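Protein stn1 (Schizosaccharomyces pombe, PDB 3KF6) is required for telomere maintenance, binding single-stranded telomeric DNA and pairing with Ten1 in an Rpa2-Rpa3-like complex, here through its N-terminal OB-fold part. Local coordinates at residues Met76-Val81 with Val116-Gln121; Arg48-Val53 with Gly107-Phe112; His66-Asp71 with Val80-Gln85; Gly54-Ile59 with Asn101-Phe106. All blocks are in the same frame, centred on the assembly; numbering follows the deposited sequence.

How the contacts relate
All four contacts are seams of one curled beta-sheet, the OB barrel of Stn1. Strand 49-62 pairs with strand 102-110 twice, near the strand start in contact 2 and further along in contact 4, centres about 14 Å apart. Between these partners in sequence lies contact 3, the hairpin of strands 65-71 and 77-83. Contact 1 shares Val80 and Val81 with contact 3, its centre about 7 Å away, and joins strand 77-83 to strand 117-120. Strand 117-120 in turn neighbours strand 102-110, with Ile119 N 2.9 Å from Lys108 O, and strand 49-62 also pairs antiparallel with strand 65-71, which closes the ring; contacts 3 and 4 face Ten1 through Asp71, Tyr55 and Asn101.

Contact 1: Met76-Val81 with Val116-Gln121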
# COMPACT_ATOMS: atom_id res chain seq x y z
N MET A 76 -8.71 -1.51 -1.42
CA MET A 76 -9.30 -0.91 -0.23
C MET A 76 -8.19 -0.38 0.67
O MET A 76 -7.07 -0.88 0.62
CB MET A 76 -10.12 -1.95 0.55
CG MET A 76 -11.36 -2.44 -0.16
SD MET A 76 -12.62 -1.16 -0.20
CE MET A 76 -13.47 -1.50 1.36
N VAL A 77 -8.50 0.63 1.47
CA VAL A 77 -7.51 1.16 2.41
C VAL A 77 -7.98 0.75 3.81
O VAL A 77 -9.14 0.36 3.99
CB VAL A 77 -7.37 2.70 2.36
CG1 VAL A 77 -6.90 3.13 0.97
CG2 VAL A 77 -8.68 3.37 2.74
N LEU A 78 -7.09 0.82 4.78
CA LEU A 78 -7.43 0.43 6.14
C LEU A 78 -7.03 1.48 7.17
O LEU A 78 -5.93 2.01 7.13
CB LEU A 78 -6.73 -0.90 6.47
CG LEU A 78 -7.02 -1.53 7.84
CD1 LEU A 78 -8.47 -1.98 7.90
CD2 LEU A 78 -6.09 -2.72 8.06
N ARG A 79 -7.95 1.77 8.09
CA ARG A 79 -7.66 2.72 9.15
C ARG A 79 -6.93 1.94 10.25
O ARG A 79 -7.44 0.93 10.73
CB ARG A 79 -8.96 3.31 9.71
CG ARG A 79 -9.48 4.53 8.95
CD ARG A 79 -10.82 4.97 9.52
NE ARG A 79 -11.20 6.32 9.11
CZ ARG A 79 -10.71 7.44 9.64
NH1 ARG A 79 -9.80 7.39 10.60
NH2 ARG A 79 -11.13 8.62 9.20
N VAL A 80 -5.75 2.42 10.61
CA VAL A 80 -4.93 1.78 11.64
C VAL A 80 -4.93 2.71 12.85
O VAL A 80 -4.44 3.83 12.79
CB VAL A 80 -3.48 1.57 11.14
CG1 VAL A 80 -2.62 0.95 12.24
CG2 VAL A 80 -3.50 0.66 9.92
N VAL A 81 -5.48 2.21 13.96
CA VAL A 81 -5.61 2.98 15.18
C VAL A 81 -4.52 2.78 16.23
O VAL A 81 -4.20 1.65 16.61
CB VAL A 81 -6.96 2.67 15.85
CG1 VAL A 81 -7.14 3.52 17.09
CG2 VAL A 81 -8.08 2.90 14.86
N VAL A 116 -14.43 -2.16 9.43
CA VAL A 116 -13.42 -2.76 10.28
C VAL A 116 -12.19 -1.85 10.31
O VAL A 116 -11.93 -1.12 9.36
CB VAL A 116 -13.00 -4.15 9.75
CG1 VAL A 116 -12.38 -4.02 8.38
CG2 VAL A 116 -12.02 -4.81 10.72
N GLU A 117 -11.46 -1.90 11.42
CA GLU A 117 -10.24 -1.12 11.58
C GLU A 117 -9.22 -1.99 12.27
O GLU A 117 -9.56 -3.06 12.79
CB GLU A 117 -10.51 0.15 12.40
CG GLU A 117 -11.32 -0.09 13.67
CD GLU A 117 -11.45 1.16 14.52
OE1 GLU A 117 -11.73 2.24 13.96
OE2 GLU A 117 -11.29 1.06 15.75
N LEU A 118 -7.97 -1.56 12.28
CA LEU A 118 -6.92 -2.34 12.91
C LEU A 118 -6.35 -1.59 14.10
O LEU A 118 -5.89 -0.45 13.95
CB LEU A 118 -5.81 -2.63 11.88
CG LEU A 118 -4.61 -3.46 12.34
CD1 LEU A 118 -5.05 -4.89 12.61
CD2 LEU A 118 -3.55 -3.44 11.24
N ILE A 119 -6.38 -2.20 15.27
CA ILE A 119 -5.82 -1.57 16.46
C ILE A 119 -4.38 -2.04 16.51
O ILE A 119 -4.12 -3.22 16.74
CB ILE A 119 -6.55 -2.00 17.75
CG1 ILE A 119 -8.06 -1.77 17.62
CG2 ILE A 119 -5.97 -1.25 18.95
CD1 ILE A 119 -8.47 -0.33 17.34
N ALA A 120 -3.45 -1.12 16.29
CA ALA A 120 -2.04 -1.46 16.26
C ALA A 120 -1.44 -1.88 17.59
O ALA A 120 -1.71 -1.26 18.63
CB ALA A 120 -1.24 -0.28 15.70
N GLN A 121 -0.62 -2.93 17.55
CA GLN A 121 0.07 -3.41 18.74
C GLN A 121 1.53 -3.04 18.57
O GLN A 121 2.24 -2.77 19.54
CB GLN A 121 -0.08 -4.93 18.89
CG GLN A 121 0.74 -5.47 20.05
CD GLN A 121 0.44 -6.92 20.37
OE1 GLN A 121 -0.61 -7.24 20.93
NE2 GLN A 121 1.36 -7.81 20.00
O HOH W 1 -10.60 0.71 7.73
O HOH W 2 -3.00 0.96 19.70
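Val81 meets its neighbours on strand 117-120 with both backbone and side chain. Its N-H points at Leu118 O over 2.7 Å (Val81 N to Leu118 O), while its own carbonyl receives Ala120 N. One residue pair earlier, Leu118 N reaches Arg79 O at 3.0 Å with an N-H...O angle of 171°. These three bonds follow the parallel register Val80-Leu118 and Val81-Ile119.

On the face carrying Val81 and Ile119, the two side chains run alongside each other in the same direction, Ile119 CD1 lying 3.7 Å from Val81 CB. The other flank of Val81 is met by Glu117: CG2, placed beside the backbone N by the valine torsion (chi1 -177°), sits 3.8 Å from Glu117 CD, so a methyl rests against the carboxylate. Its OE2 has a weak hydrogen bond to Asn110 ND2.

On the face of Val80 and Leu118 the contacts between the segments are apolar. Leu78 crosses Leu118 at about a right angle, its CD2 branch 3.8 Å from Leu118 CB, and Val80 CG1 touches Ala120 CB at 3.9 Å. Val105 and Ile52 pack against Leu118 from the barrel interior.

Where the strands splay apart, a water bridges them: it donates to Val116 O and accepts from Arg79 N. Beyond the contact, strand 77-83 is paired on its other side with strand 65-71, and strand 117-120 with strand 102-110. A parallel pairing of the third and fifth barrel strands, in a sheet otherwise antiparallel, is characteristic of the OB fold.

Contact 2: Arg48-Val53 with Gly107-Phe112; sequences RWIQIV and GKINSF
Arg48 and Lys108 lie side by side, both pointing the same way, and with Ile109 and Gly107 they supply much of the buried surface. The arginine chain runs extended from CG to NE, which carries NH2 to 3.9 Å from Lys108 CD; the guanidinium meets the methylene obliquely. The two charged ends stay apart, Arg48 NH2 and Lys108 NZ being 5.3 Å from each other, and Arg48 NH1 is engaged by Tyr38 O.

Lys108 also covers one face of the Trp49 ring. Its CB stands 3.9 Å from the centroid of the six-membered ring and 23° off the ring normal, a CH-pi contact, while CG and CD follow the rim past CZ3 and CH2. Lys108 CG lies between the backbone N and the carbonyl carbon (chi1 53°), a torsion that starts the chain out over the indole. Arg48 CG approaches the same face, and Gln121 packs on the indole from outside the pair.

Trp49 and Lys108 form an antiparallel non-hydrogen-bonded pair, next to the hydrogen-bonded pair Ile50-Gly107; both belong to the seam between strands 49-62 and 102-110 of the OB barrel. The segments cross steeply, 107° between their directions, as strands of a strongly coiled sheet can.

At Gly107, Ile50 N donates to the carbonyl O over 2.8 Å, nearly straight, and Gly107 N returns a bond to Ile50 O at 2.9 Å. Further on, Ile109 N reaches Arg48 O at 3.2 Å. Ile109 CG1 lies 3.4 Å from that same Arg48 O, while Phe31 packs against the isoleucine from a loop.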
# COMPACT_ATOMS: atom_id res chain seq x y z
N ARG A 48 -7.88 -13.11 14.40
CA ARG A 48 -7.85 -12.05 15.40
C ARG A 48 -6.64 -11.15 15.18
O ARG A 48 -6.78 -9.93 15.05
CB ARG A 48 -7.82 -12.65 16.81
CG ARG A 48 -7.77 -11.61 17.94
CD ARG A 48 -7.95 -12.28 19.30
NE ARG A 48 -7.68 -11.39 20.43
CZ ARG A 48 -8.40 -10.31 20.74
NH1 ARG A 48 -9.45 -9.98 20.01
NH2 ARG A 48 -8.06 -9.57 21.78
N TRP A 49 -5.45 -11.75 15.14
CA TRP A 49 -4.22 -10.99 14.95
C TRP A 49 -3.80 -10.99 13.49
O TRP A 49 -3.68 -12.05 12.87
CB TRP A 49 -3.11 -11.56 15.83
CG TRP A 49 -3.45 -11.45 17.29
CD1 TRP A 49 -3.91 -12.44 18.11
CD2 TRP A 49 -3.41 -10.26 18.09
NE1 TRP A 49 -4.17 -11.94 19.37
CE2 TRP A 49 -3.86 -10.60 19.38
CE3 TRP A 49 -3.04 -8.93 17.83
CZ2 TRP A 49 -3.95 -9.67 20.42
CZ3 TRP A 49 -3.13 -8.00 18.86
CH2 TRP A 49 -3.58 -8.38 20.14
N ILE A 50 -3.57 -9.80 12.95
CA ILE A 50 -3.23 -9.61 11.55
C ILE A 50 -2.05 -8.66 11.33
O ILE A 50 -1.77 -7.80 12.16
CB ILE A 50 -4.45 -9.04 10.78
CG1 ILE A 50 -5.63 -9.99 10.93
CG2 ILE A 50 -4.11 -8.82 9.32
CD1 ILE A 50 -6.92 -9.44 10.38
N GLN A 51 -1.38 -8.83 10.19
CA GLN A 51 -0.26 -7.96 9.82
C GLN A 51 -0.55 -7.41 8.43
O GLN A 51 -0.94 -8.16 7.53
CB GLN A 51 1.05 -8.75 9.79
CG GLN A 51 2.28 -7.88 9.54
CD GLN A 51 3.48 -8.69 9.07
OE1 GLN A 51 3.48 -9.23 7.96
NE2 GLN A 51 4.50 -8.79 9.92
N ILE A 52 -0.37 -6.11 8.25
CA ILE A 52 -0.57 -5.49 6.95
C ILE A 52 0.64 -4.64 6.60
O ILE A 52 1.40 -4.23 7.49
CB ILE A 52 -1.87 -4.62 6.90
CG1 ILE A 52 -1.82 -3.48 7.93
CG2 ILE A 52 -3.09 -5.49 7.18
CD1 ILE A 52 -1.22 -2.21 7.40
N VAL A 53 0.84 -4.41 5.31
CA VAL A 53 1.97 -3.61 4.84
C VAL A 53 1.52 -2.70 3.70
O VAL A 53 0.93 -3.17 2.73
CB VAL A 53 3.12 -4.51 4.30
CG1 VAL A 53 4.21 -3.63 3.71
CG2 VAL A 53 3.69 -5.38 5.41
N GLY A 107 -1.50 -6.01 14.43
CA GLY A 107 -2.55 -5.62 15.35
C GLY A 107 -3.74 -6.54 15.34
O GLY A 107 -3.73 -7.59 14.70
N LYS A 108 -4.79 -6.15 16.06
CA LYS A 108 -6.00 -6.95 16.11
C LYS A 108 -7.12 -6.23 15.41
O LYS A 108 -7.18 -5.00 15.40
CB LYS A 108 -6.40 -7.24 17.57
CG LYS A 108 -6.51 -6.02 18.46
CD LYS A 108 -7.07 -6.39 19.82
CE LYS A 108 -6.97 -5.25 20.82
NZ LYS A 108 -5.56 -4.96 21.20
N ILE A 109 -8.00 -7.00 14.78
CA ILE A 109 -9.13 -6.42 14.07
C ILE A 109 -10.18 -5.94 15.06
O ILE A 109 -10.39 -6.55 16.11
CB ILE A 109 -9.77 -7.46 13.13
CG1 ILE A 109 -9.79 -8.83 13.80
CG2 ILE A 109 -9.01 -7.49 11.81
CD1 ILE A 109 -10.38 -9.94 12.95
N ASN A 110 -10.82 -4.83 14.72
CA ASN A 110 -11.86 -4.23 15.55
C ASN A 110 -13.08 -4.03 14.66
O ASN A 110 -13.01 -3.34 13.65
CB ASN A 110 -11.39 -2.89 16.10
CG ASN A 110 -12.42 -2.23 16.99
OD1 ASN A 110 -12.85 -2.80 17.99
ND2 ASN A 110 -12.83 -1.02 16.62
N SER A 111 -14.21 -4.62 15.05
CA SER A 111 -15.43 -4.52 14.26
C SER A 111 -16.58 -3.79 14.95
O SER A 111 -17.75 -4.12 14.72
CB SER A 111 -15.90 -5.92 13.85
OG SER A 111 -16.16 -6.72 15.00
N PHE A 112 -16.26 -2.81 15.78
CA PHE A 112 -17.28 -2.04 16.49
C PHE A 112 -18.19 -1.31 15.49
O PHE A 112 -19.42 -1.32 15.64
CB PHE A 112 -16.62 -1.04 17.44
CG PHE A 112 -17.59 -0.24 18.26
CD1 PHE A 112 -17.89 1.07 17.92
CD2 PHE A 112 -18.21 -0.80 19.38
CE1 PHE A 112 -18.79 1.82 18.68
CE2 PHE A 112 -19.11 -0.06 20.14
CZ PHE A 112 -19.40 1.26 19.79

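Contact 3: His66-Asp71 with Val80-Gln85; sequences HVLTVD and VVFIIQ
The His66 imidazole has Ile84 CD1 over one face, 3.9 Å from the ring centroid and 27° off the normal, a CH-pi contact. The isoleucine crosses the histidine at about a right angle, with CG1 following toward the NE2 and CD2 side of the ring. At Phe82 the neighbour is polar: His66 O lies at the ring edge, in its plane, 3.6 Å from CD1. Leu68 CD1 meets the same ring obliquely at CE1, 3.7 Å away. Phe123 stacks edge-to-face with Phe82, and helix 88-94 adds Met90, Ser91 and Ala94 around it.

His66, Leu68 and Phe82 sit on an OB-fold hairpin, strands 65-71 and 77-83; Ile84 lies in the 3-10 turn that follows. The short segments 66-71 and 80-83 run antiparallel, 161° between their directions, with two hydrogen-bonded pairs. Phe82 N donates to His66 O at 2.8 Å and His66 N to Phe82 O; Val80 N and Leu68 O are likewise 2.8 Å apart, answered by Leu68 N to Val80 O. Between them Val67 and Val81 make the non-hydrogen-bonded pair, on the opposite face from Phe82.

Val70 CG2 reaches Val80 CG2 at 3.8 Å. The Asp71 carboxylate takes hydrogen bonds from Ser6 and Ala7 of the Ten1 chain.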
# COMPACT_ATOMS: atom_id res chain seq x y z
N HIS A 66 -4.36 8.22 17.41
CA HIS A 66 -3.88 8.70 16.12
C HIS A 66 -4.27 7.61 15.13
O HIS A 66 -4.16 6.42 15.44
CB HIS A 66 -2.36 8.87 16.13
CG HIS A 66 -1.87 9.82 17.18
ND1 HIS A 66 -2.49 11.02 17.45
CD2 HIS A 66 -0.81 9.75 18.01
CE1 HIS A 66 -1.83 11.65 18.41
NE2 HIS A 66 -0.80 10.90 18.76
N VAL A 67 -4.74 8.01 13.95
CA VAL A 67 -5.17 7.03 12.95
C VAL A 67 -4.43 7.20 11.63
O VAL A 67 -4.43 8.28 11.04
CB VAL A 67 -6.69 7.15 12.67
CG1 VAL A 67 -7.12 6.09 11.67
CG2 VAL A 67 -7.47 7.00 13.97
N LEU A 68 -3.78 6.13 11.19
CA LEU A 68 -3.06 6.14 9.93
C LEU A 68 -3.87 5.36 8.90
O LEU A 68 -4.23 4.21 9.14
CB LEU A 68 -1.68 5.48 10.08
CG LEU A 68 -0.60 6.17 10.91
CD1 LEU A 68 0.68 5.35 10.84
CD2 LEU A 68 -0.36 7.57 10.38
N THR A 69 -4.16 5.98 7.76
CA THR A 69 -4.89 5.27 6.71
C THR A 69 -3.79 4.68 5.83
O THR A 69 -2.93 5.41 5.33
CB THR A 69 -5.78 6.22 5.89
OG1 THR A 69 -6.79 6.78 6.73
CG2 THR A 69 -6.46 5.45 4.76
N VAL A 70 -3.83 3.36 5.65
CA VAL A 70 -2.81 2.66 4.86
C VAL A 70 -3.38 2.04 3.60
O VAL A 70 -4.48 1.49 3.61
CB VAL A 70 -2.15 1.56 5.73
CG1 VAL A 70 -1.07 0.83 4.93
CG2 VAL A 70 -1.55 2.20 6.99
N ASP A 71 -2.62 2.13 2.51
CA ASP A 71 -3.03 1.58 1.22
C ASP A 71 -2.00 0.56 0.75
O ASP A 71 -0.82 0.88 0.64
CB ASP A 71 -3.13 2.72 0.19
CG ASP A 71 -3.63 2.24 -1.16
OD1 ASP A 71 -4.15 1.12 -1.24
OD2 ASP A 71 -3.51 3.01 -2.15
N VAL A 80 -5.75 2.42 10.61
CA VAL A 80 -4.93 1.78 11.64
C VAL A 80 -4.93 2.71 12.85
O VAL A 80 -4.44 3.83 12.79
CB VAL A 80 -3.48 1.57 11.14
CG1 VAL A 80 -2.62 0.95 12.24
CG2 VAL A 80 -3.50 0.66 9.92
N VAL A 81 -5.48 2.21 13.96
CA VAL A 81 -5.61 2.98 15.18
C VAL A 81 -4.52 2.78 16.23
O VAL A 81 -4.20 1.65 16.61
CB VAL A 81 -6.96 2.67 15.85
CG1 VAL A 81 -7.14 3.52 17.09
CG2 VAL A 81 -8.08 2.90 14.86
N PHE A 82 -3.97 3.89 16.69
CA PHE A 82 -2.94 3.89 17.74
C PHE A 82 -3.53 4.54 18.99
O PHE A 82 -3.66 5.76 19.05
CB PHE A 82 -1.71 4.68 17.29
CG PHE A 82 -0.95 4.03 16.18
CD1 PHE A 82 -1.34 4.20 14.86
CD2 PHE A 82 0.14 3.20 16.47
CE1 PHE A 82 -0.66 3.55 13.83
CE2 PHE A 82 0.82 2.55 15.45
CZ PHE A 82 0.42 2.72 14.13
N ILE A 83 -3.90 3.72 19.97
CA ILE A 83 -4.45 4.25 21.22
C ILE A 83 -3.29 4.82 22.03
O ILE A 83 -2.50 4.08 22.61
CB ILE A 83 -5.15 3.15 22.03
CG1 ILE A 83 -6.27 2.52 21.19
CG2 ILE A 83 -5.74 3.73 23.32
CD1 ILE A 83 -6.86 1.27 21.79
N ILE A 84 -3.20 6.14 22.03
CA ILE A 84 -2.13 6.87 22.70
C ILE A 84 -1.69 6.35 24.07
O ILE A 84 -0.52 6.01 24.26
CB ILE A 84 -2.50 8.36 22.85
CG1 ILE A 84 -2.85 8.94 21.47
CG2 ILE A 84 -1.34 9.13 23.45
CD1 ILE A 84 -3.28 10.39 21.50
N GLN A 85 -2.62 6.27 25.02
CA GLN A 85 -2.29 5.82 26.37
C GLN A 85 -1.79 4.39 26.47
O GLN A 85 -1.10 4.04 27.43
CB GLN A 85 -3.50 6.00 27.29
CG GLN A 85 -4.67 5.08 26.99
CD GLN A 85 -5.81 5.28 27.97
OE1 GLN A 85 -5.64 5.09 29.18
NE2 GLN A 85 -6.97 5.66 27.46

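Contact 4: Gly54-Ile59 with Asn101-Phe106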
# COMPACT_ATOMS: atom_id res chain seq x y z
N GLY A 54 1.81 -1.41 3.82
CA GLY A 54 1.40 -0.49 2.78
C GLY A 54 1.91 0.91 3.05
O GLY A 54 2.59 1.13 4.06
N TYR A 55 1.61 1.86 2.17
CA TYR A 55 2.08 3.22 2.39
C TYR A 55 1.00 4.05 3.08
O TYR A 55 -0.19 3.73 2.99
CB TYR A 55 2.50 3.89 1.06
CG TYR A 55 1.36 4.23 0.12
CD1 TYR A 55 0.91 3.31 -0.84
CD2 TYR A 55 0.70 5.46 0.21
CE1 TYR A 55 -0.17 3.61 -1.68
CE2 TYR A 55 -0.39 5.76 -0.62
CZ TYR A 55 -0.82 4.83 -1.56
OH TYR A 55 -1.92 5.11 -2.33
N ILE A 56 1.42 5.09 3.78
CA ILE A 56 0.50 5.95 4.51
C ILE A 56 -0.18 6.94 3.58
O ILE A 56 0.48 7.78 2.96
CB ILE A 56 1.24 6.72 5.63
CG1 ILE A 56 1.77 5.72 6.66
CG2 ILE A 56 0.28 7.71 6.30
CD1 ILE A 56 2.71 6.34 7.67
N ALA A 57 -1.50 6.85 3.49
CA ALA A 57 -2.27 7.73 2.63
C ALA A 57 -2.73 8.96 3.40
O ALA A 57 -2.95 10.02 2.81
CB ALA A 57 -3.47 6.99 2.06
N ALA A 58 -2.89 8.81 4.71
CA ALA A 58 -3.36 9.93 5.51
C ALA A 58 -3.12 9.73 6.99
O ALA A 58 -2.93 8.61 7.46
CB ALA A 58 -4.84 10.16 5.25
N ILE A 59 -3.11 10.84 7.72
CA ILE A 59 -2.92 10.82 9.15
C ILE A 59 -4.00 11.71 9.76
O ILE A 59 -4.15 12.87 9.36
CB ILE A 59 -1.54 11.35 9.55
CG1 ILE A 59 -0.45 10.52 8.87
CG2 ILE A 59 -1.37 11.31 11.07
CD1 ILE A 59 0.95 11.07 9.04
N ASN A 101 5.21 7.17 3.45
CA ASN A 101 6.07 6.23 4.16
C ASN A 101 5.40 4.86 4.14
O ASN A 101 4.16 4.77 4.18
CB ASN A 101 6.27 6.65 5.62
CG ASN A 101 7.11 7.89 5.76
OD1 ASN A 101 7.65 8.41 4.79
ND2 ASN A 101 7.24 8.38 7.00
N VAL A 102 6.20 3.81 4.07
CA VAL A 102 5.67 2.45 4.06
C VAL A 102 5.81 1.88 5.46
O VAL A 102 6.86 2.01 6.09
CB VAL A 102 6.43 1.56 3.05
CG1 VAL A 102 5.90 0.11 3.10
CG2 VAL A 102 6.26 2.12 1.66
N VAL A 103 4.74 1.26 5.96
CA VAL A 103 4.77 0.67 7.29
C VAL A 103 4.27 -0.76 7.30
O VAL A 103 3.47 -1.17 6.44
CB VAL A 103 3.88 1.46 8.31
CG1 VAL A 103 4.44 2.87 8.52
CG2 VAL A 103 2.43 1.51 7.82
N CYS A 104 4.79 -1.53 8.26
CA CYS A 104 4.39 -2.91 8.48
C CYS A 104 3.73 -2.83 9.86
O CYS A 104 4.38 -2.49 10.85
CB CYS A 104 5.60 -3.84 8.55
SG CYS A 104 5.17 -5.52 9.04
N VAL A 105 2.43 -3.11 9.92
CA VAL A 105 1.68 -3.02 11.16
C VAL A 105 1.11 -4.35 11.63
O VAL A 105 0.53 -5.09 10.85
CB VAL A 105 0.49 -2.05 11.01
CG1 VAL A 105 -0.27 -1.94 12.33
CG2 VAL A 105 0.99 -0.68 10.56
N PHE A 106 1.29 -4.63 12.92
CA PHE A 106 0.75 -5.85 13.51
C PHE A 106 -0.32 -5.41 14.50
O PHE A 106 -0.07 -4.52 15.32
CB PHE A 106 1.84 -6.62 14.25
CG PHE A 106 1.35 -7.88 14.92
CD1 PHE A 106 0.83 -8.93 14.16
CD2 PHE A 106 1.39 -8.01 16.30
CE1 PHE A 106 0.36 -10.09 14.78
CE2 PHE A 106 0.92 -9.17 16.93
CZ PHE A 106 0.40 -10.21 16.16
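Ile56 reaches across to Asn101 and Val103 where strand 49-62 of the OB barrel crosses strand 102-110 steeply, 111° between the directions of the short segments. Starting at its root, Ile56 CB is 3.8 Å from Asn101 O. CG1 comes closer to the same carbonyl oxygen, at 3.6 Å, because it is turned beside the backbone N (chi1 -64°), the atom that itself donates to Asn101 O. At the tip, CD1 lies 4.0 Å from Val103 CG1 and also near Asn101 CB; Ile56 and Val103 cross at about a right angle. Leu68 and Met97 pack against Ile56 from outside the two segments.

The register is set by the neighbouring pairs. Gly54 and Val103 form a hydrogen-bonded antiparallel pair, Val103 N to Gly54 O at 2.9 Å and Gly54 N to Val103 O at 3.1 Å. Next to them Tyr55 and Val102 make a non-hydrogen-bonded pair with CA atoms only 4.0 Å apart, and Tyr55 CB touches Val102 CG2. Opposite Thr69 the strand carries two residues, Ala57 and Ala58, instead of one: a classic beta bulge.

Ten1 meets this contact at several points: Tyr55 packs on Leu82 of the Ten1 chain, Ala57 on its Leu2, and Asn101 OD1 is hydrogen-bonded to its Arg84. Ile56 N donates to Asn101 O over 2.8 Å, with an N-H...O angle of 150°.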